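Local coordinates for threonine synthase (Brucella melitensis bv. 1, PDB 4F4F), which probably catalyses the pyridoxal-phosphate-dependent conversion of O-phospho-L-homoserine and water to L-threonine and phosphate, the last step of threonine biosynthesis, at residues P112-K117 and A436-L441. Residues are numbered along the deposited sequence; the frame is centred on the assembly and turned at random.
Sequences PTLAFK and AWLCDL. With PLP (pyridoxal-5'-phosphate), chain C.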
ATOM      1  N   PRO A 112     -10.068   8.534  -4.156  1.00 15.05           N
ATOM      2  CA  PRO A 112      -9.788   9.923  -4.520  1.00 15.95           C
ATOM      3  C   PRO A 112      -8.596  10.137  -5.411  1.00 16.26           C
ATOM      4  O   PRO A 112      -8.553  11.167  -6.066  1.00 17.04           O
ATOM      5  CB  PRO A 112      -9.540  10.604  -3.161  1.00 16.25           C
ATOM      6  CG  PRO A 112     -10.267   9.766  -2.204  1.00 15.76           C
ATOM      7  CD  PRO A 112     -10.151   8.370  -2.701  1.00 15.01           C
ATOM      8  N   THR A 113      -7.635   9.199  -5.453  1.00 15.71           N
ATOM      9  CA  THR A 113      -6.479   9.368  -6.346  1.00 16.21           C
ATOM     10  C   THR A 113      -6.336   8.262  -7.378  1.00 16.18           C
ATOM     11  O   THR A 113      -5.263   8.093  -7.975  1.00 16.40           O
ATOM     12  CB  THR A 113      -5.117   9.560  -5.587  1.00 16.19           C
ATOM     13  OG1 THR A 113      -4.704   8.349  -4.941  1.00 15.53           O
ATOM     14  CG2 THR A 113      -5.190  10.729  -4.615  1.00 15.93           C
ATOM     15  N   LEU A 114      -7.418   7.507  -7.586  1.00 15.68           N
ATOM     16  CA  LEU A 114      -7.463   6.474  -8.618  1.00 15.60           C
ATOM     17  C   LEU A 114      -6.390   5.415  -8.451  1.00 15.03           C
ATOM     18  O   LEU A 114      -5.884   4.865  -9.424  1.00 14.84           O
ATOM     19  CB  LEU A 114      -7.349   7.117 -10.007  1.00 16.47           C
ATOM     20  CG  LEU A 114      -8.267   8.320 -10.268  1.00 17.23           C
ATOM     21  CD1 LEU A 114      -8.104   8.792 -11.720  1.00 17.95           C
ATOM     22  CD2 LEU A 114      -9.710   7.985  -9.950  1.00 17.24           C
ATOM     23  N   ALA A 115      -6.024   5.129  -7.212  1.00 14.86           N
ATOM     24  CA  ALA A 115      -4.990   4.137  -6.947  1.00 14.65           C
ATOM     25  C   ALA A 115      -5.132   3.473  -5.573  1.00 14.29           C
ATOM     26  O   ALA A 115      -5.699   4.023  -4.643  1.00 13.49           O
ATOM     27  CB  ALA A 115      -3.607   4.755  -7.088  1.00 15.52           C
ATOM     28  N   PHE A 116      -4.599   2.269  -5.487  1.00 14.42           N
ATOM     29  CA  PHE A 116      -4.945   1.365  -4.400  1.00 14.91           C
ATOM     30  C   PHE A 116      -4.469   1.861  -3.022  1.00 14.41           C
ATOM     31  O   PHE A 116      -5.056   1.479  -2.006  1.00 13.29           O
ATOM     32  CB  PHE A 116      -4.424  -0.048  -4.711  1.00 16.00           C
ATOM     33  CG  PHE A 116      -3.105  -0.315  -4.120  1.00 17.86           C
ATOM     34  CD1 PHE A 116      -1.981   0.152  -4.718  1.00 19.43           C
ATOM     35  CD2 PHE A 116      -3.004  -0.988  -2.923  1.00 18.99           C
ATOM     36  CE1 PHE A 116      -0.765  -0.059  -4.147  1.00 21.38           C
ATOM     37  CE2 PHE A 116      -1.760  -1.201  -2.350  1.00 20.07           C
ATOM     38  CZ  PHE A 116      -0.656  -0.732  -2.963  1.00 20.20           C
ATOM     39  N   LYS A 117      -3.439   2.721  -2.975  1.00 14.37           N
ATOM     40  CA  LYS A 117      -3.009   3.304  -1.675  1.00 14.65           C
ATOM     41  C   LYS A 117      -4.103   4.132  -0.961  1.00 13.50           C
ATOM     42  O   LYS A 117      -4.086   4.269   0.261  1.00 13.07           O
ATOM     43  CB  LYS A 117      -1.677   4.071  -1.815  1.00 15.78           C
ATOM     44  CG  LYS A 117      -0.528   3.129  -2.090  1.00 16.97           C
ATOM     45  CD  LYS A 117       0.804   3.849  -2.221  1.00 18.05           C
ATOM     46  CE  LYS A 117       1.935   2.902  -2.621  1.00 19.43           C
ATOM     47  NZ  LYS A 117       1.731   2.313  -3.956  1.00 20.18           N
ATOM     48  N   ALA A 436     -15.597  10.935 -14.647  1.00 24.52           N
ATOM     49  CA  ALA A 436     -16.346  12.173 -14.825  1.00 25.88           C
ATOM     50  C   ALA A 436     -16.181  13.140 -13.655  1.00 26.41           C
ATOM     51  O   ALA A 436     -16.046  14.333 -13.865  1.00 26.70           O
ATOM     52  CB  ALA A 436     -17.828  11.872 -15.060  1.00 25.91           C
ATOM     53  N   TRP A 437     -16.170  12.627 -12.424  1.00 27.20           N
ATOM     54  CA  TRP A 437     -16.084  13.503 -11.243  1.00 28.63           C
ATOM     55  C   TRP A 437     -14.718  14.176 -11.167  1.00 29.66           C
ATOM     56  O   TRP A 437     -14.564  15.202 -10.509  1.00 30.93           O
ATOM     57  CB  TRP A 437     -16.444  12.747  -9.965  1.00 29.00           C
ATOM     58  CG  TRP A 437     -15.461  11.664  -9.646  1.00 29.11           C
ATOM     59  CD1 TRP A 437     -15.487  10.330 -10.042  1.00 28.48           C
ATOM     60  CD2 TRP A 437     -14.236  11.819  -8.883  1.00 29.75           C
ATOM     61  NE1 TRP A 437     -14.391   9.664  -9.583  1.00 28.33           N
ATOM     62  CE2 TRP A 437     -13.591  10.505  -8.881  1.00 29.04           C
ATOM     63  CE3 TRP A 437     -13.613  12.892  -8.232  1.00 30.95           C
ATOM     64  CZ2 TRP A 437     -12.393  10.285  -8.238  1.00 29.29           C
ATOM     65  CZ3 TRP A 437     -12.403  12.655  -7.583  1.00 30.74           C
ATOM     66  CH2 TRP A 437     -11.812  11.377  -7.586  1.00 29.78           C
ATOM     67  N   LEU A 438     -13.729  13.634 -11.883  1.00 29.23           N
ATOM     68  CA  LEU A 438     -12.397  14.217 -11.931  1.00 30.27           C
ATOM     69  C   LEU A 438     -12.122  14.893 -13.286  1.00 32.24           C
ATOM     70  O   LEU A 438     -10.996  15.327 -13.570  1.00 33.57           O
ATOM     71  CB  LEU A 438     -11.389  13.104 -11.645  1.00 29.80           C
ATOM     72  CG  LEU A 438     -10.105  13.361 -10.867  1.00 29.97           C
ATOM     73  CD1 LEU A 438     -10.289  14.326  -9.698  1.00 29.06           C
ATOM     74  CD2 LEU A 438      -9.567  12.006 -10.402  1.00 28.59           C
ATOM     75  N   CYS A 439     -13.151  15.020 -14.122  1.00 50.49           N
ATOM     76  CA  CYS A 439     -12.926  15.476 -15.479  1.00 53.20           C
ATOM     77  C   CYS A 439     -12.414  16.918 -15.523  1.00 52.58           C
ATOM     78  O   CYS A 439     -11.902  17.348 -16.546  1.00 54.13           O
ATOM     79  CB  CYS A 439     -14.195  15.344 -16.310  1.00 57.33           C
ATOM     80  SG  CYS A 439     -15.423  16.625 -15.958  1.00 61.25           S
ATOM     81  N   ASP A 440     -12.531  17.652 -14.414  1.00 51.32           N
ATOM     82  CA  ASP A 440     -12.072  19.050 -14.339  1.00 50.72           C
ATOM     83  C   ASP A 440     -10.654  19.204 -13.759  1.00 46.35           C
ATOM     84  O   ASP A 440     -10.151  20.321 -13.620  1.00 45.57           O
ATOM     85  CB  ASP A 440     -13.057  19.876 -13.490  1.00 52.26           C
ATOM     86  CG  ASP A 440     -12.969  19.545 -12.008  1.00 50.85           C
ATOM     87  OD1 ASP A 440     -13.110  18.354 -11.654  1.00 51.27           O
ATOM     88  OD2 ASP A 440     -12.730  20.461 -11.191  1.00 50.46           O
ATOM     89  N   LEU A 441     -10.011  18.089 -13.430  1.00 43.65           N
ATOM     90  CA  LEU A 441      -8.757  18.101 -12.669  1.00 40.29           C
ATOM     91  C   LEU A 441      -7.710  19.044 -13.234  1.00 40.59           C
ATOM     92  O   LEU A 441      -7.043  19.762 -12.486  1.00 38.27           O
ATOM     93  CB  LEU A 441      -8.159  16.700 -12.629  1.00 38.34           C
ATOM     94  CG  LEU A 441      -6.790  16.502 -11.965  1.00 35.16           C
ATOM     95  CD1 LEU A 441      -6.755  16.932 -10.504  1.00 32.95           C
ATOM     96  CD2 LEU A 441      -6.415  15.042 -12.110  1.00 34.76           C
TER
HETATM   97  N1  PLP C 501       0.644  -0.935  -8.084  1.00 27.62           N
HETATM   98  C2  PLP C 501       0.413   0.418  -7.882  1.00 28.25           C
HETATM   99  C2A PLP C 501      -0.412   1.281  -8.811  1.00 25.07           C
HETATM  100  C3  PLP C 501       0.981   1.079  -6.671  1.00 28.17           C
HETATM  101  O3  PLP C 501       0.744   2.423  -6.462  1.00 27.53           O
HETATM  102  C4  PLP C 501       1.806   0.218  -5.747  1.00 28.03           C
HETATM  103  C4A PLP C 501       2.424   0.748  -4.493  1.00 29.41           C
HETATM  104  C5  PLP C 501       1.980  -1.223  -6.056  1.00 29.49           C
HETATM  105  C6  PLP C 501       1.361  -1.719  -7.228  1.00 28.80           C
HETATM  106  C5A PLP C 501       2.779  -2.113  -5.081  1.00 30.33           C
HETATM  107  O4P PLP C 501       2.166  -2.244  -3.731  1.00 32.53           O
HETATM  108  P   PLP C 501       2.871  -2.930  -2.412  1.00 30.14           P
HETATM  109  O1P PLP C 501       3.366  -4.289  -2.884  1.00 31.48           O
HETATM  110  O2P PLP C 501       3.981  -1.962  -2.057  1.00 29.36           O
HETATM  111  O3P PLP C 501       1.833  -3.024  -1.313  1.00 31.51           O
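P112 and L438 mark the closest approach of two loop backbones, their CA atoms 9.0 Å apart; this is too far for backbone pairing, so the side chains of W437 and L438 bridge the gap to L114 and the P112 carbonyl. In this fold type II pyridoxal-phosphate enzyme, with the tryptophan synthase beta-subunit-like fold, residues 112-117 lie between strand 103-107 and helix 117-134; residues 436-441 form a short 3-10 turn, continued by a type I turn from L438 to L441, in the C-terminal region. The turn presents W437 and L438 side by side. With chi1 at 65°, the tryptophan CG sits between the backbone N and the carbonyl carbon, and the indole reaches across to the first loop. Its six-membered ring meets P112 edge-on: the proline carbonyl O lies near the ring plane, 3.6 Å from W437 CH2, and the faintly positive C-H rim of the ring probably suits a carbonyl O that also takes a hydrogen bond from Q181 NE2. R89 makes a cation-pi contact with the same indole. L114 runs past W437 in the opposite direction, its CD2 3.9 Å from CZ2, and comes tip to tip with L438, where L114 CD1 and L438 CD2 are 3.8 Å apart. Branched leucines suit this buried spot because one methyl of L114 can meet the indole while the other meets the second leucine. The backbone of L114 pairs with H416, as that of F116 does with T414, a cofactor-binding residue. The contact thus touches a loop whose F116 and K117 belong to the cofactor pocket. There F116 borders the cofactor ring, and K117 extends until a bend at chi4 (64°). Its NZ is modelled 1.8 Å from PLP C4A, consistent with the expected internal aldimine but long for one, so the linkage is doubtful; the same NZ makes a weak hydrogen bond of 2.7 Å to PLP O3.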